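Local coordinates for probable hydrolase (Pseudomonas aeruginosa, PDB 7AL6), which is of unknown function but adopts the alpha/beta hydrolase fold and is probably a hydrolase, possibly of the lipolytic kind, at residues 161-166 against 195-200. Numbering follows the deposited sequence.
Sequences AELEKA and GGYTWR
The backbones of A161 and G196 come together at 4.2 Å between their CA atoms, where the chain leading into helix 163-172 passes the start of strand 196-199. A161 CA lies 3.8 Å from G195 O, so this end is packed main chain against main chain. G195, in the turn before the strand, has a positive phi, and G196, which has no side chain on the side where A161 passes, opens the strand at backbone angles that call for glycine. Beyond it, Y197 directs its CB toward the helix, and Y197 CE2 meets L163 CB at 4.3 Å, an apolar contact at an oblique angle. E162 is the N-cap residue, and its carbonyl O accepts the N-H of A166, closing the first helical turn.

The setting is an excursion from the alpha/beta hydrolase core: strand 196-199 pairs antiparallel with 190-193 in a two-stranded sheet separate from the main eight-stranded one, and the contact centre lies about 23 Å from the centre of the chain. The Y197 backbone is hydrogen-bonded to that of Y160, while a second subunit packs its R54 on Y197 and its Q4 on L163.

Farther along, W199 NE1 donates to A166 O at 2.9 Å with an N-H...O angle of 158°. The acceptor sits in the indole plane, yet the donor stands 53° above the carbonyl plane. W199 CG is anti to its carbonyl carbon (chi1 -82°), which swings the indole across to the helix, and A166 CB lies 4.0 Å from W199 NE1; L190 touches both side chains.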
loop_
_atom_site.group_PDB
_atom_site.type_symbol
_atom_site.label_atom_id
_atom_site.label_comp_id
_atom_site.label_asym_id
_atom_site.label_seq_id
_atom_site.Cartn_x
_atom_site.Cartn_y
_atom_site.Cartn_z
ATOM N N ALA A 161 8.367 -17.913 23.799
ATOM C CA ALA A 161 8.425 -19.320 23.373
ATOM C C ALA A 161 7.205 -20.044 23.937
ATOM O O ALA A 161 6.654 -20.872 23.253
ATOM C CB ALA A 161 9.724 -19.928 23.815
ATOM N N GLU A 162 6.802 -19.698 25.150
ATOM C CA GLU A 162 5.679 -20.338 25.867
ATOM C C GLU A 162 4.484 -19.383 25.942
ATOM O O GLU A 162 4.678 -18.216 26.269
ATOM C CB GLU A 162 6.128 -20.720 27.278
ATOM C CG GLU A 162 7.076 -21.904 27.345
ATOM C CD GLU A 162 6.610 -23.006 28.279
ATOM O OE1 GLU A 162 6.982 -24.160 28.051
ATOM O OE2 GLU A 162 5.867 -22.706 29.229
ATOM N N LEU A 163 3.290 -19.896 25.672
ATOM C CA LEU A 163 2.019 -19.149 25.705
ATOM C C LEU A 163 1.793 -18.575 27.106
ATOM O O LEU A 163 1.520 -17.386 27.224
ATOM C CB LEU A 163 0.955 -20.177 25.354
ATOM C CG LEU A 163 -0.380 -19.648 24.866
ATOM C CD1 LEU A 163 -1.119 -20.746 24.127
ATOM C CD2 LEU A 163 -1.224 -19.124 26.004
ATOM N N GLU A 164 1.960 -19.388 28.143
ATOM C CA GLU A 164 1.872 -18.905 29.518
ATOM C C GLU A 164 2.760 -17.684 29.731
ATOM O O GLU A 164 2.386 -16.748 30.445
ATOM C CB GLU A 164 2.271 -20.013 30.491
ATOM C CG GLU A 164 2.591 -19.533 31.889
ATOM C CD GLU A 164 3.052 -20.673 32.793
ATOM O OE1 GLU A 164 4.179 -20.594 33.342
ATOM O OE2 GLU A 164 2.292 -21.655 32.939
ATOM N N LYS A 165 3.959 -17.687 29.146
ATOM C CA LYS A 165 4.861 -16.559 29.331
ATOM C C LYS A 165 4.330 -15.313 28.631
ATOM O O LYS A 165 4.562 -14.188 29.103
ATOM C CB LYS A 165 6.260 -16.896 28.805
ATOM C CG LYS A 165 7.048 -17.943 29.624
ATOM C CD LYS A 165 7.114 -17.635 31.121
ATOM C CE LYS A 165 8.542 -17.808 31.654
ATOM N NZ LYS A 165 8.607 -17.800 33.139
ATOM N N ALA A 166 3.633 -15.491 27.497
ATOM C CA ALA A 166 3.017 -14.344 26.827
ATOM C C ALA A 166 1.911 -13.737 27.692
ATOM O O ALA A 166 1.815 -12.509 27.825
ATOM C CB ALA A 166 2.473 -14.773 25.461
ATOM N N GLY A 195 9.574 -19.770 16.510
ATOM C CA GLY A 195 9.788 -20.024 17.915
ATOM C C GLY A 195 8.898 -19.202 18.827
ATOM O O GLY A 195 9.374 -18.575 19.783
ATOM N N GLY A 196 7.603 -19.189 18.534
ATOM C CA GLY A 196 6.652 -18.834 19.563
ATOM C C GLY A 196 5.626 -17.806 19.170
ATOM O O GLY A 196 5.078 -17.852 18.066
ATOM N N TYR A 197 5.376 -16.875 20.089
ATOM C CA TYR A 197 4.300 -15.912 19.983
ATOM C C TYR A 197 4.803 -14.514 20.284
ATOM O O TYR A 197 5.777 -14.314 21.025
ATOM C CB TYR A 197 3.172 -16.229 20.934
ATOM C CG TYR A 197 2.419 -17.478 20.648
ATOM C CD1 TYR A 197 1.491 -17.526 19.625
ATOM C CD2 TYR A 197 2.619 -18.625 21.403
ATOM C CE1 TYR A 197 0.782 -18.677 19.359
ATOM C CE2 TYR A 197 1.900 -19.788 21.147
ATOM C CZ TYR A 197 0.986 -19.809 20.119
ATOM O OH TYR A 197 0.266 -20.954 19.812
ATOM N N THR A 198 4.106 -13.550 19.720
ATOM C CA THR A 198 4.327 -12.106 19.897
ATOM C C THR A 198 2.948 -11.467 20.068
ATOM O O THR A 198 2.039 -11.937 19.447
ATOM C CB THR A 198 5.121 -11.552 18.709
ATOM O OG1 THR A 198 6.496 -11.859 18.885
ATOM C CG2 THR A 198 5.003 -10.061 18.534
ATOM N N TRP A 199 2.815 -10.445 20.896
ATOM C CA TRP A 199 1.541 -9.709 21.045
ATOM C C TRP A 199 1.451 -8.859 19.768
ATOM O O TRP A 199 2.284 -7.985 19.617
ATOM C CB TRP A 199 1.514 -8.888 22.345
ATOM C CG TRP A 199 1.153 -9.687 23.557
ATOM C CD1 TRP A 199 1.998 -10.339 24.398
ATOM C CD2 TRP A 199 -0.163 -9.958 24.042
ATOM N NE1 TRP A 199 1.302 -10.992 25.365
ATOM C CE2 TRP A 199 -0.027 -10.775 25.175
ATOM C CE3 TRP A 199 -1.438 -9.580 23.639
ATOM C CZ2 TRP A 199 -1.119 -11.211 25.908
ATOM C CZ3 TRP A 199 -2.518 -10.017 24.362
ATOM C CH2 TRP A 199 -2.359 -10.818 25.483
ATOM N N ARG A 200 0.496 -9.127 18.879
ATOM C CA ARG A 200 0.402 -8.445 17.570
ATOM C C ARG A 200 0.228 -6.958 17.824
ATOM O O ARG A 200 -0.674 -6.588 18.520
ATOM C CB ARG A 200 -0.750 -9.006 16.741
ATOM C CG ARG A 200 -0.933 -8.325 15.398
ATOM C CD ARG A 200 -1.845 -9.056 14.438
ATOM N NE ARG A 200 -1.911 -8.325 13.198
ATOM C CZ ARG A 200 -2.649 -7.253 13.007
ATOM N NH1 ARG A 200 -3.427 -6.811 13.972
ATOM N NH2 ARG A 200 -2.627 -6.637 11.847
#